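Side-chain contacts in KmHsv2 (Kluyveromyces marxianus, PDB 3VU4), which probably binds phosphoinositides at membranes as a seven-bladed beta-propeller protein related to the autophagy factor Atg18: residues 74-77 / 82-85; 95-100 / 111-116; 220-225 / 267-272; 244-249 / 255-260; 335-338 / 343-346. All coordinates share one frame; numbering follows the deposited sequence.

Interaction 1: residues 74-77 / 82-85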
# COMPACT_ATOMS: atom_id res chain seq x y z
N ALA A 74 -3.10 -14.76 -7.94
CA ALA A 74 -2.59 -15.71 -6.97
C ALA A 74 -3.57 -15.70 -5.81
O ALA A 74 -4.13 -14.66 -5.47
CB ALA A 74 -1.21 -15.27 -6.50
N PHE A 75 -3.79 -16.86 -5.20
CA PHE A 75 -4.69 -16.93 -4.06
C PHE A 75 -4.43 -18.11 -3.13
O PHE A 75 -3.74 -19.06 -3.49
CB PHE A 75 -6.16 -16.95 -4.53
CG PHE A 75 -6.49 -18.04 -5.50
CD1 PHE A 75 -6.43 -19.38 -5.12
CD2 PHE A 75 -6.89 -17.73 -6.80
CE1 PHE A 75 -6.78 -20.39 -6.02
CE2 PHE A 75 -7.24 -18.73 -7.71
CZ PHE A 75 -7.19 -20.06 -7.31
N VAL A 76 -4.95 -18.00 -1.92
CA VAL A 76 -4.82 -19.03 -0.90
C VAL A 76 -6.25 -19.41 -0.59
O VAL A 76 -7.13 -18.55 -0.55
CB VAL A 76 -4.15 -18.49 0.38
CG1 VAL A 76 -4.14 -19.55 1.46
CG2 VAL A 76 -2.74 -18.04 0.08
N THR A 77 -6.51 -20.70 -0.38
CA THR A 77 -7.86 -21.15 -0.09
C THR A 77 -7.95 -21.75 1.30
O THR A 77 -7.56 -21.11 2.28
CB THR A 77 -8.32 -22.19 -1.12
OG1 THR A 77 -7.46 -23.34 -1.04
CG2 THR A 77 -8.25 -21.62 -2.53
N VAL A 82 -0.63 -22.94 1.00
CA VAL A 82 -0.51 -23.11 -0.44
C VAL A 82 -0.92 -21.86 -1.23
O VAL A 82 -1.98 -21.29 -0.99
CB VAL A 82 -1.35 -24.30 -0.93
CG1 VAL A 82 -1.29 -24.42 -2.44
CG2 VAL A 82 -0.85 -25.57 -0.28
N VAL A 83 -0.07 -21.45 -2.16
CA VAL A 83 -0.34 -20.28 -2.98
C VAL A 83 -0.57 -20.73 -4.42
O VAL A 83 0.33 -21.26 -5.07
CB VAL A 83 0.83 -19.28 -2.95
CG1 VAL A 83 0.59 -18.17 -3.95
CG2 VAL A 83 0.99 -18.71 -1.54
N HIS A 84 -1.78 -20.51 -4.92
CA HIS A 84 -2.12 -20.91 -6.28
C HIS A 84 -1.91 -19.81 -7.29
O HIS A 84 -2.45 -18.71 -7.14
CB HIS A 84 -3.59 -21.32 -6.35
CG HIS A 84 -3.96 -22.48 -5.48
ND1 HIS A 84 -4.35 -23.70 -5.99
CD2 HIS A 84 -4.05 -22.59 -4.13
CE1 HIS A 84 -4.67 -24.51 -4.99
NE2 HIS A 84 -4.50 -23.86 -3.86
N ILE A 85 -1.13 -20.09 -8.33
CA ILE A 85 -0.96 -19.11 -9.40
C ILE A 85 -2.03 -19.59 -10.37
O ILE A 85 -1.97 -20.71 -10.85
CB ILE A 85 0.42 -19.22 -10.05
CG1 ILE A 85 1.51 -19.13 -8.98
CG2 ILE A 85 0.60 -18.10 -11.07
CD1 ILE A 85 1.50 -17.84 -8.20
O HOH W 1 -4.38 -22.44 -0.64

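Interaction 2: residues 95-100 / 111-116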
# COMPACT_ATOMS: atom_id res chain seq x y z
N SER A 95 0.11 -23.26 -11.52
CA SER A 95 1.15 -23.58 -10.56
C SER A 95 0.65 -23.60 -9.12
O SER A 95 -0.36 -22.98 -8.78
CB SER A 95 2.30 -22.58 -10.68
OG SER A 95 3.30 -22.86 -9.72
N ARG A 96 1.38 -24.32 -8.27
CA ARG A 96 1.08 -24.43 -6.85
C ARG A 96 2.43 -24.24 -6.17
O ARG A 96 3.45 -24.70 -6.69
CB ARG A 96 0.56 -25.82 -6.51
CG ARG A 96 -0.89 -25.91 -6.04
CD ARG A 96 -1.11 -27.29 -5.39
NE ARG A 96 -0.57 -28.36 -6.22
CZ ARG A 96 -0.27 -29.59 -5.78
NH1 ARG A 96 -0.47 -29.92 -4.51
NH2 ARG A 96 0.22 -30.49 -6.63
N ILE A 97 2.44 -23.54 -5.04
CA ILE A 97 3.67 -23.32 -4.30
C ILE A 97 3.30 -23.50 -2.83
O ILE A 97 2.32 -22.93 -2.37
CB ILE A 97 4.23 -21.91 -4.54
CG1 ILE A 97 4.57 -21.73 -6.02
CG2 ILE A 97 5.46 -21.69 -3.69
CD1 ILE A 97 4.94 -20.31 -6.39
N LYS A 98 4.07 -24.30 -2.11
CA LYS A 98 3.77 -24.55 -0.71
C LYS A 98 4.87 -24.11 0.23
O LYS A 98 6.05 -24.23 -0.07
CB LYS A 98 3.51 -26.04 -0.48
CG LYS A 98 3.01 -26.35 0.92
CD LYS A 98 3.24 -27.80 1.30
CE LYS A 98 2.53 -28.15 2.59
NZ LYS A 98 1.05 -28.14 2.42
N VAL A 99 4.46 -23.59 1.38
CA VAL A 99 5.42 -23.14 2.38
C VAL A 99 5.14 -23.86 3.70
O VAL A 99 4.09 -24.48 3.86
CB VAL A 99 5.34 -21.61 2.55
CG1 VAL A 99 5.83 -20.94 1.28
CG2 VAL A 99 3.92 -21.19 2.84
N ASP A 100 6.09 -23.79 4.63
CA ASP A 100 5.96 -24.48 5.90
C ASP A 100 4.96 -23.93 6.92
O ASP A 100 4.56 -24.64 7.83
CB ASP A 100 7.33 -24.59 6.56
CG ASP A 100 8.34 -25.28 5.67
OD1 ASP A 100 8.02 -26.37 5.14
OD2 ASP A 100 9.45 -24.73 5.50
N GLU A 111 8.67 -11.19 -12.65
CA GLU A 111 9.85 -12.01 -12.38
C GLU A 111 9.76 -12.89 -11.14
O GLU A 111 10.12 -14.07 -11.18
CB GLU A 111 11.06 -11.11 -12.20
CG GLU A 111 11.09 -9.90 -13.09
CD GLU A 111 12.22 -9.96 -14.09
OE1 GLU A 111 12.08 -10.72 -15.07
OE2 GLU A 111 13.24 -9.27 -13.87
N PHE A 112 9.28 -12.31 -10.04
CA PHE A 112 9.22 -13.02 -8.77
C PHE A 112 7.85 -13.17 -8.12
O PHE A 112 6.87 -12.52 -8.51
CB PHE A 112 10.11 -12.31 -7.76
CG PHE A 112 11.38 -11.79 -8.35
CD1 PHE A 112 12.49 -12.61 -8.49
CD2 PHE A 112 11.47 -10.47 -8.78
CE1 PHE A 112 13.67 -12.13 -9.04
CE2 PHE A 112 12.64 -9.97 -9.33
CZ PHE A 112 13.75 -10.81 -9.46
N ILE A 113 7.82 -14.04 -7.12
CA ILE A 113 6.64 -14.30 -6.31
C ILE A 113 7.18 -14.27 -4.89
O ILE A 113 7.81 -15.23 -4.44
CB ILE A 113 6.03 -15.69 -6.56
CG1 ILE A 113 5.57 -15.82 -8.01
CG2 ILE A 113 4.84 -15.90 -5.64
CD1 ILE A 113 4.90 -17.14 -8.33
N VAL A 114 6.97 -13.17 -4.18
CA VAL A 114 7.46 -13.05 -2.81
C VAL A 114 6.39 -13.60 -1.87
O VAL A 114 5.22 -13.22 -1.98
CB VAL A 114 7.78 -11.56 -2.46
CG1 VAL A 114 8.38 -11.47 -1.08
CG2 VAL A 114 8.75 -10.99 -3.50
N VAL A 115 6.80 -14.49 -0.96
CA VAL A 115 5.87 -15.12 -0.01
C VAL A 115 6.45 -15.21 1.41
O VAL A 115 7.53 -15.76 1.61
CB VAL A 115 5.52 -16.58 -0.46
CG1 VAL A 115 4.52 -17.19 0.50
CG2 VAL A 115 4.99 -16.58 -1.88
N SER A 116 5.73 -14.69 2.40
CA SER A 116 6.22 -14.78 3.77
C SER A 116 5.28 -15.62 4.60
O SER A 116 4.07 -15.67 4.36
CB SER A 116 6.36 -13.39 4.41
OG SER A 116 5.10 -12.83 4.76

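Interaction 3: residues 220-225 / 267-272. With SO4 (sulfate ion), chain E.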
# COMPACT_ATOMS: atom_id res chain seq x y z
N ILE A 220 6.41 9.76 11.63
CA ILE A 220 6.44 9.05 10.36
C ILE A 220 7.76 9.48 9.71
O ILE A 220 8.11 10.67 9.72
CB ILE A 220 5.25 9.43 9.46
CG1 ILE A 220 3.94 8.95 10.08
CG2 ILE A 220 5.42 8.81 8.08
CD1 ILE A 220 2.69 9.32 9.29
N ARG A 221 8.52 8.53 9.16
CA ARG A 221 9.80 8.85 8.54
C ARG A 221 9.92 8.41 7.09
O ARG A 221 9.31 7.42 6.67
CB ARG A 221 10.96 8.23 9.33
CG ARG A 221 11.04 8.69 10.77
CD ARG A 221 12.34 8.28 11.44
NE ARG A 221 12.49 8.97 12.72
CZ ARG A 221 12.26 8.41 13.92
NH1 ARG A 221 11.88 7.14 14.02
NH2 ARG A 221 12.37 9.15 15.01
N VAL A 222 10.71 9.16 6.33
CA VAL A 222 10.93 8.84 4.94
C VAL A 222 12.42 8.76 4.69
O VAL A 222 13.15 9.69 5.02
CB VAL A 222 10.33 9.91 4.01
CG1 VAL A 222 10.46 9.45 2.57
CG2 VAL A 222 8.88 10.16 4.36
N PHE A 223 12.86 7.65 4.10
CA PHE A 223 14.27 7.43 3.80
C PHE A 223 14.48 7.15 2.31
O PHE A 223 13.56 6.70 1.63
CB PHE A 223 14.84 6.22 4.56
CG PHE A 223 14.60 6.25 6.06
CD1 PHE A 223 13.39 5.81 6.60
CD2 PHE A 223 15.60 6.69 6.92
CE1 PHE A 223 13.18 5.81 7.98
CE2 PHE A 223 15.40 6.69 8.31
CZ PHE A 223 14.18 6.25 8.84
N LYS A 224 15.70 7.43 1.83
CA LYS A 224 16.06 7.13 0.44
C LYS A 224 16.37 5.65 0.46
O LYS A 224 17.09 5.19 1.35
CB LYS A 224 17.35 7.84 0.02
CG LYS A 224 17.29 9.32 -0.22
CD LYS A 224 18.70 9.79 -0.60
CE LYS A 224 18.79 11.30 -0.76
NZ LYS A 224 20.22 11.76 -0.73
N THR A 225 15.86 4.90 -0.50
CA THR A 225 16.12 3.46 -0.53
C THR A 225 17.54 3.13 -0.98
O THR A 225 18.05 2.04 -0.71
CB THR A 225 15.13 2.74 -1.46
OG1 THR A 225 15.18 3.34 -2.76
CG2 THR A 225 13.71 2.82 -0.90
N PHE A 267 0.61 14.29 4.11
CA PHE A 267 1.91 14.89 4.43
C PHE A 267 2.61 15.21 3.12
O PHE A 267 2.44 14.50 2.12
CB PHE A 267 2.75 13.92 5.27
CG PHE A 267 2.16 13.62 6.61
CD1 PHE A 267 2.38 14.47 7.68
CD2 PHE A 267 1.35 12.50 6.79
CE1 PHE A 267 1.80 14.21 8.93
CE2 PHE A 267 0.77 12.24 8.03
CZ PHE A 267 0.99 13.09 9.10
N GLU A 268 3.39 16.28 3.11
CA GLU A 268 4.07 16.69 1.89
C GLU A 268 5.56 16.41 1.87
O GLU A 268 6.31 16.94 2.70
CB GLU A 268 3.80 18.18 1.67
CG GLU A 268 4.60 18.83 0.53
CD GLU A 268 4.27 20.30 0.38
OE1 GLU A 268 3.24 20.63 -0.26
OE2 GLU A 268 5.03 21.14 0.91
N ILE A 269 6.00 15.57 0.93
CA ILE A 269 7.43 15.26 0.78
C ILE A 269 8.13 16.38 -0.02
O ILE A 269 9.24 16.81 0.32
CB ILE A 269 7.63 13.89 0.08
CG1 ILE A 269 7.42 12.75 1.10
CG2 ILE A 269 9.03 13.79 -0.52
CD1 ILE A 269 5.98 12.55 1.54
N PHE A 270 7.49 16.84 -1.08
CA PHE A 270 8.03 17.95 -1.86
C PHE A 270 6.86 18.66 -2.52
O PHE A 270 5.85 18.03 -2.84
CB PHE A 270 9.08 17.47 -2.88
CG PHE A 270 8.51 16.72 -4.07
CD1 PHE A 270 7.92 17.41 -5.12
CD2 PHE A 270 8.65 15.33 -4.16
CE1 PHE A 270 7.46 16.73 -6.26
CE2 PHE A 270 8.20 14.64 -5.29
CZ PHE A 270 7.61 15.35 -6.34
N ASN A 271 6.98 19.98 -2.70
CA ASN A 271 5.90 20.73 -3.31
C ASN A 271 5.71 20.38 -4.78
O ASN A 271 6.62 20.44 -5.59
CB ASN A 271 6.10 22.23 -3.14
CG ASN A 271 4.86 23.00 -3.50
OD1 ASN A 271 4.42 22.98 -4.65
ND2 ASN A 271 4.26 23.68 -2.52
N ASP A 272 4.47 20.00 -5.07
CA ASP A 272 3.99 19.53 -6.37
C ASP A 272 3.56 20.58 -7.39
O ASP A 272 3.73 20.40 -8.59
CB ASP A 272 2.79 18.62 -6.09
CG ASP A 272 2.85 17.36 -6.87
OD1 ASP A 272 3.95 17.06 -7.36
OD2 ASP A 272 1.82 16.67 -6.98
S SO4 E . 9.92 5.74 17.41
O1 SO4 E . 11.23 5.80 16.74
O2 SO4 E . 8.92 6.42 16.57
O3 SO4 E . 9.50 4.34 17.61
O4 SO4 E . 10.03 6.39 18.73

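Interaction 4: residues 244-249 / 255-260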
# COMPACT_ATOMS: atom_id res chain seq x y z
N VAL A 244 -3.88 2.73 9.81
CA VAL A 244 -4.51 1.61 9.13
C VAL A 244 -3.87 1.44 7.77
O VAL A 244 -3.67 0.32 7.29
CB VAL A 244 -6.03 1.83 8.98
CG1 VAL A 244 -6.66 0.72 8.17
CG2 VAL A 244 -6.67 1.89 10.36
N ASP A 245 -3.55 2.55 7.12
CA ASP A 245 -2.90 2.48 5.83
C ASP A 245 -2.16 3.78 5.51
O ASP A 245 -2.48 4.85 6.04
CB ASP A 245 -3.90 2.12 4.73
CG ASP A 245 -3.23 1.54 3.49
OD1 ASP A 245 -2.00 1.29 3.55
OD2 ASP A 245 -3.92 1.32 2.47
N MET A 246 -1.17 3.65 4.64
CA MET A 246 -0.33 4.77 4.25
C MET A 246 0.07 4.52 2.81
O MET A 246 0.63 3.47 2.49
CB MET A 246 0.88 4.81 5.17
CG MET A 246 1.97 5.75 4.78
SD MET A 246 3.05 6.02 6.20
CE MET A 246 3.92 4.45 6.28
N LYS A 247 -0.23 5.48 1.93
CA LYS A 247 0.06 5.37 0.50
C LYS A 247 0.64 6.67 -0.09
O LYS A 247 0.36 7.77 0.40
CB LYS A 247 -1.22 4.96 -0.22
CG LYS A 247 -1.24 3.54 -0.74
CD LYS A 247 -0.77 2.53 0.28
CE LYS A 247 -1.00 1.11 -0.21
NZ LYS A 247 -2.45 0.77 -0.35
N TRP A 248 1.43 6.53 -1.15
CA TRP A 248 2.10 7.65 -1.83
C TRP A 248 1.37 8.16 -3.07
O TRP A 248 0.81 7.36 -3.82
CB TRP A 248 3.51 7.25 -2.28
CG TRP A 248 4.56 6.99 -1.22
CD1 TRP A 248 4.76 5.83 -0.51
CD2 TRP A 248 5.62 7.88 -0.84
NE1 TRP A 248 5.89 5.94 0.26
CE2 TRP A 248 6.44 7.18 0.09
CE3 TRP A 248 5.96 9.19 -1.20
CZ2 TRP A 248 7.59 7.76 0.65
CZ3 TRP A 248 7.10 9.76 -0.63
CH2 TRP A 248 7.90 9.04 0.29
N SER A 249 1.39 9.46 -3.31
CA SER A 249 0.74 9.98 -4.51
C SER A 249 1.60 9.53 -5.69
O SER A 249 2.78 9.22 -5.53
CB SER A 249 0.61 11.51 -4.46
OG SER A 249 1.88 12.14 -4.31
N LEU A 255 1.99 12.05 0.89
CA LEU A 255 1.81 10.79 1.58
C LEU A 255 0.46 10.87 2.32
O LEU A 255 0.23 11.81 3.08
CB LEU A 255 2.95 10.60 2.57
CG LEU A 255 3.16 9.27 3.26
CD1 LEU A 255 3.31 8.18 2.22
CD2 LEU A 255 4.40 9.37 4.11
N ALA A 256 -0.42 9.91 2.07
CA ALA A 256 -1.72 9.88 2.74
C ALA A 256 -1.71 8.81 3.82
O ALA A 256 -1.18 7.72 3.62
CB ALA A 256 -2.86 9.60 1.75
N VAL A 257 -2.28 9.15 4.97
CA VAL A 257 -2.36 8.23 6.08
C VAL A 257 -3.79 8.21 6.61
O VAL A 257 -4.43 9.26 6.73
CB VAL A 257 -1.41 8.64 7.24
CG1 VAL A 257 -1.61 7.73 8.45
CG2 VAL A 257 0.02 8.59 6.78
N VAL A 258 -4.30 7.02 6.91
CA VAL A 258 -5.64 6.88 7.48
C VAL A 258 -5.44 6.20 8.82
O VAL A 258 -4.78 5.17 8.90
CB VAL A 258 -6.55 5.99 6.61
CG1 VAL A 258 -7.90 5.82 7.29
CG2 VAL A 258 -6.75 6.61 5.26
N SER A 259 -6.00 6.78 9.88
CA SER A 259 -5.90 6.20 11.22
C SER A 259 -7.20 5.45 11.53
O SER A 259 -8.16 5.56 10.77
CB SER A 259 -5.71 7.29 12.26
OG SER A 259 -6.89 8.07 12.35
N ASP A 260 -7.25 4.69 12.62
CA ASP A 260 -8.50 3.98 12.93
C ASP A 260 -9.52 4.89 13.61
O ASP A 260 -10.57 4.43 14.05
CB ASP A 260 -8.27 2.71 13.76
CG ASP A 260 -7.58 2.97 15.07
OD1 ASP A 260 -7.68 4.09 15.60
OD2 ASP A 260 -6.96 2.02 15.59

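Interaction 5: residues 335-338 / 343-346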
# COMPACT_ATOMS: atom_id res chain seq x y z
N VAL A 335 -7.01 19.45 -2.68
CA VAL A 335 -6.92 20.73 -3.37
C VAL A 335 -6.45 21.88 -2.50
O VAL A 335 -6.82 21.98 -1.33
CB VAL A 335 -8.30 21.09 -3.94
CG1 VAL A 335 -8.24 22.41 -4.70
CG2 VAL A 335 -8.81 19.96 -4.82
N PHE A 336 -5.65 22.77 -3.08
CA PHE A 336 -5.18 23.93 -2.34
C PHE A 336 -6.12 25.11 -2.59
O PHE A 336 -6.41 25.46 -3.73
CB PHE A 336 -3.76 24.34 -2.72
CG PHE A 336 -3.15 25.35 -1.78
CD1 PHE A 336 -2.71 24.97 -0.51
CD2 PHE A 336 -3.11 26.71 -2.12
CE1 PHE A 336 -2.23 25.92 0.40
CE2 PHE A 336 -2.63 27.66 -1.21
CZ PHE A 336 -2.19 27.26 0.05
N ASP A 337 -6.58 25.71 -1.50
CA ASP A 337 -7.48 26.85 -1.54
C ASP A 337 -6.65 28.10 -1.21
O ASP A 337 -6.28 28.29 -0.05
CB ASP A 337 -8.55 26.66 -0.47
CG ASP A 337 -9.68 27.65 -0.58
OD1 ASP A 337 -10.56 27.43 -1.44
OD2 ASP A 337 -9.70 28.63 0.19
N ASP A 338 -6.34 28.92 -2.21
CA ASP A 338 -5.53 30.13 -1.97
C ASP A 338 -6.22 31.14 -1.07
O ASP A 338 -5.59 31.74 -0.20
CB ASP A 338 -5.18 30.83 -3.29
CG ASP A 338 -4.40 29.94 -4.22
OD1 ASP A 338 -5.02 29.03 -4.82
OD2 ASP A 338 -3.17 30.14 -4.33
N TRP A 343 -4.83 23.53 2.38
CA TRP A 343 -5.24 22.38 1.58
C TRP A 343 -6.53 21.81 2.12
O TRP A 343 -6.74 21.78 3.33
CB TRP A 343 -4.20 21.28 1.62
CG TRP A 343 -2.97 21.56 0.86
CD1 TRP A 343 -1.85 22.21 1.31
CD2 TRP A 343 -2.69 21.17 -0.48
NE1 TRP A 343 -0.89 22.23 0.33
CE2 TRP A 343 -1.38 21.60 -0.78
CE3 TRP A 343 -3.42 20.49 -1.47
CZ2 TRP A 343 -0.78 21.37 -2.03
CZ3 TRP A 343 -2.83 20.26 -2.71
CH2 TRP A 343 -1.52 20.70 -2.97
N LEU A 344 -7.40 21.35 1.23
CA LEU A 344 -8.67 20.78 1.65
C LEU A 344 -8.89 19.45 0.94
O LEU A 344 -8.38 19.23 -0.16
CB LEU A 344 -9.83 21.72 1.32
CG LEU A 344 -9.73 23.13 1.92
CD1 LEU A 344 -10.82 24.00 1.33
CD2 LEU A 344 -9.84 23.07 3.45
N ILE A 345 -9.64 18.58 1.58
CA ILE A 345 -9.94 17.28 1.00
C ILE A 345 -11.44 17.25 0.76
O ILE A 345 -12.23 17.60 1.64
CB ILE A 345 -9.54 16.15 1.96
CG1 ILE A 345 -8.01 16.08 2.04
CG2 ILE A 345 -10.10 14.82 1.46
CD1 ILE A 345 -7.48 15.17 3.13
N GLN A 346 -11.84 16.86 -0.44
CA GLN A 346 -13.26 16.78 -0.75
C GLN A 346 -13.58 15.40 -1.31
O GLN A 346 -12.76 14.79 -1.99
CB GLN A 346 -13.63 17.88 -1.75
CG GLN A 346 -12.89 17.78 -3.08
CD GLN A 346 -13.10 19.01 -3.97
OE1 GLN A 346 -12.73 20.13 -3.59
NE2 GLN A 346 -13.68 18.80 -5.14

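Interaction 1: residues 74-77 / 82-85
Phe75 and His84 face each other across an antiparallel hairpin as a hydrogen-bonded pair. His84 N gives a nearly straight bond to Phe75 O (2.8 Å, 172°), and Phe75 N returns one to His84 O (3.0 Å). Their side chains form the tightly packed part of the contact. Phe75 CG sits between the backbone N and the carbonyl carbon (chi1 55°), which swings the ring across the strand pair until its CE1 lies 3.3 Å from His84 CB. The two rings take an offset arrangement, planes at 26° and centroids 5.3 Å apart, with little overlap. The opposite sheet face is packed more lightly, through methyl groups: Ala74 CB meets Ile85 CD1 at 4.1 Å, Val83 CG1 approaches Ala74 CB, and Val76 CG2 touches Val83 CG2. Leu106 and Leu108 of strand 103-108 pack on Ala74. The loose side is the turn end, where a water takes over from the direct ladder: it accepts from Thr77 N at 2.8 Å and donates to Val82 O at 2.7 Å, lying in the plane of the imidazole at its edge. His84 ND1 is hydrogen-bonded to Asp93 OD2 on strand 92-98. An alanine in place of His84 would keep CB beside Phe75 but is likely to leave the Asp93 carboxylate without this partner and Phe75 without the imidazole beside it. The chemistry implies a hairpin fastened by backbone bonds and one close aromatic pair, apolar toward strand 103-108 and water-bridged at its turn.

Interaction 2: residues 95-100 / 111-116
Ile97 and Ile113 meet through the ends of their side chains, CD1 to CD1 at 3.7 Å, in one of two apolar contacts that make up this interface. The isoleucines reach toward each other tip to tip. Both carry CG1 anti to the carbonyl carbon with an extended chi2 (172° in Ile97), and that shape projects each CD1 into the space between the strands. The second contact, Val99 CG1 to Val115 CG1 at 4.0 Å, is made by shorter side chains that slant past one another, one branch from each. Polar interactions across the segments are absent: no hydrogen bond joins them. The closest alpha carbons, those of Val99 and Val115, are 8.4 Å apart, a spacing that fits stacked sheets and not paired strands. Each strand takes its backbone bonds within its own sheet, Ile97 with Val83 and Ile113 with Phe124. Further apolar groups continue the layer, since Phe124 also packs on Ile97 while Val103 and Leu106 pack on Val115. Strand 92-98 is the last of its four-stranded sheet and strand 112-117 the second of the following one, so the contact is the face-to-face packing of successive blades characteristic of a beta-propeller.

Interaction 3: residues 220-225 / 267-272
Ile220 CD1 touches the Phe267 ring at CE2, 3.7 Å away, with CZ slightly farther; the two side chains cross at about a right angle. Ile220 has CG1 anti to the carbonyl carbon (chi1 -67°) and an extended chi2, which carries the methyl out to the ring. Two residues on in each segment, Val222 CG2 and Ile269 CG1 approach more loosely, at 4.4 Å. No hydrogen bond crosses the segments, and the alpha carbons of Val222 and Ile269 stay 8.4 Å apart. This is sheet-on-sheet packing between consecutive blades of the propeller: strands 219-224 and 263-268 are each third in their four-stranded sheets. Around this first shell, Leu255 and Val257 of strand 254-259 also press on Ile220, and Phe234 of strand 230-235, beside strand 219-224, meets the Phe267 ring. Arg221, between Ile220 and Val222 in sequence, extends from CG to NE toward a sulfate. Its NH1 donates to sulfate O1 (3.1 Å, 175°), which lies at the edge of the guanidinium, in its plane. Glu233 holds NE in a salt bridge, and a leucine in place of Arg221 would probably leave the Glu233 carboxylate without its cationic mate and the sulfate without one of its donors. Thr195 N, Asn196 N, His194 ND1 and Ser214 OG also bond the sulfate, which probably came from the crystallisation liquor but sits in a pocket consistent with binding a phosphate in this phosphoinositide-binding family.

Interaction 4: residues 244-249 / 255-260
Leu255 lays its CD1 methyl over the face of the Trp248 indole, 3.7 Å from the centroid of the five-membered ring and only 3° off its normal, a CH-pi contact. Leu255 has CG anti to the backbone N (chi1 -169°), which leans the side chain across the hairpin so that CD1 also reaches Met246 CG at 3.8 Å. Met246 and Val257 run alongside each other in the same direction, with Val257 CG2 4.0 Å from the Met246 sulfur SD. Ile220 of the preceding blade packs on Met246, while Trp248 NE1 is hydrogen-bonded to Arg202 O. On the other face, Lys247 NZ forms a salt bridge with Asp245 OD2 (3.2 Å), on the carboxylate's syn lone pair, and bonds Ile311 O as well. Asp245 OD1 pairs with Arg202. Backbone bonds run between Lys247 and Ala256 in both directions. Toward Val244 the ladder is disturbed: Val258 O receives Val244 N at 2.8 Å and, weakly, Asp245 N at 3.4 Å, while Val258 N donates to Asp245 O. Two residues thus stand opposite one, a classic beta bulge in the antiparallel hairpin formed by the first two strands of a propeller blade.

Interaction 5: residues 335-338 / 343-346
Phe336 and Trp343 come together through different first torsions: Phe336 has CG opposite the backbone N (chi1 -168°), whereas Trp343 has CG opposite the carbonyl carbon (chi1 -73°). The indole thereby lies back across the hairpin beneath Phe336, and the phenyl ring stands over it. The hairpin joins strands 328-337 and 342-352, the last two strands of the final propeller blade, far from the centre of the chain. Phe336 presents its edge to the Trp343 face in a T-shaped pair, with centroids of the phenyl and the five-membered ring 4.8 Å apart and planes at 71°. Phe336 CB takes the other half of the indole: it lies 3.9 Å from the centroid of the six-membered ring, almost on its normal, as a CH-pi contact. Phe336 thus meets both rings of the indole, CD1 over the five-membered and CB over the six-membered ring. Cys296 of strand 296-299 and Leu295 of the loop before it touch Trp343, linking the hairpin to the preceding blade. Beside the aromatic pair, Val335 and Leu344 form a hydrogen-bonded pair, with Val335 N to Leu344 O at 2.9 Å and Leu344 N to Val335 O at 2.7 Å. On their side of the sheet, Val335 CG2 lies 4.1 Å from Gln346 OE1. Asp337 OD2 turns to Met340 N in the connecting turn and accepts its hydrogen bond, while Asp337 CB rests 3.9 Å from Leu344 CD1.

Interactions 1, 4 and 5 are hairpins within single blades, held by backbone ladders; interactions 2 and 3 join successive blades through apolar side chains alone. Interactions 1 and 2 share a sheet, in which Val83 N lies 2.8 Å from Ile97 O, probably hydrogen-bonded. Interactions 3 and 4 are likewise joined: Trp248 CH2 packs on Val222 CG1 at 3.5 Å, so the hairpin of 4 supplies part of the wall between blades. Interactions 1 to 4 are buried. Interaction 5 is at the surface, and its centre is about 42 Å from that of interaction 1. Interaction 4, nearest the chain's centre, combines packing with a salt bridge, whereas interaction 5 relies on an aromatic pair.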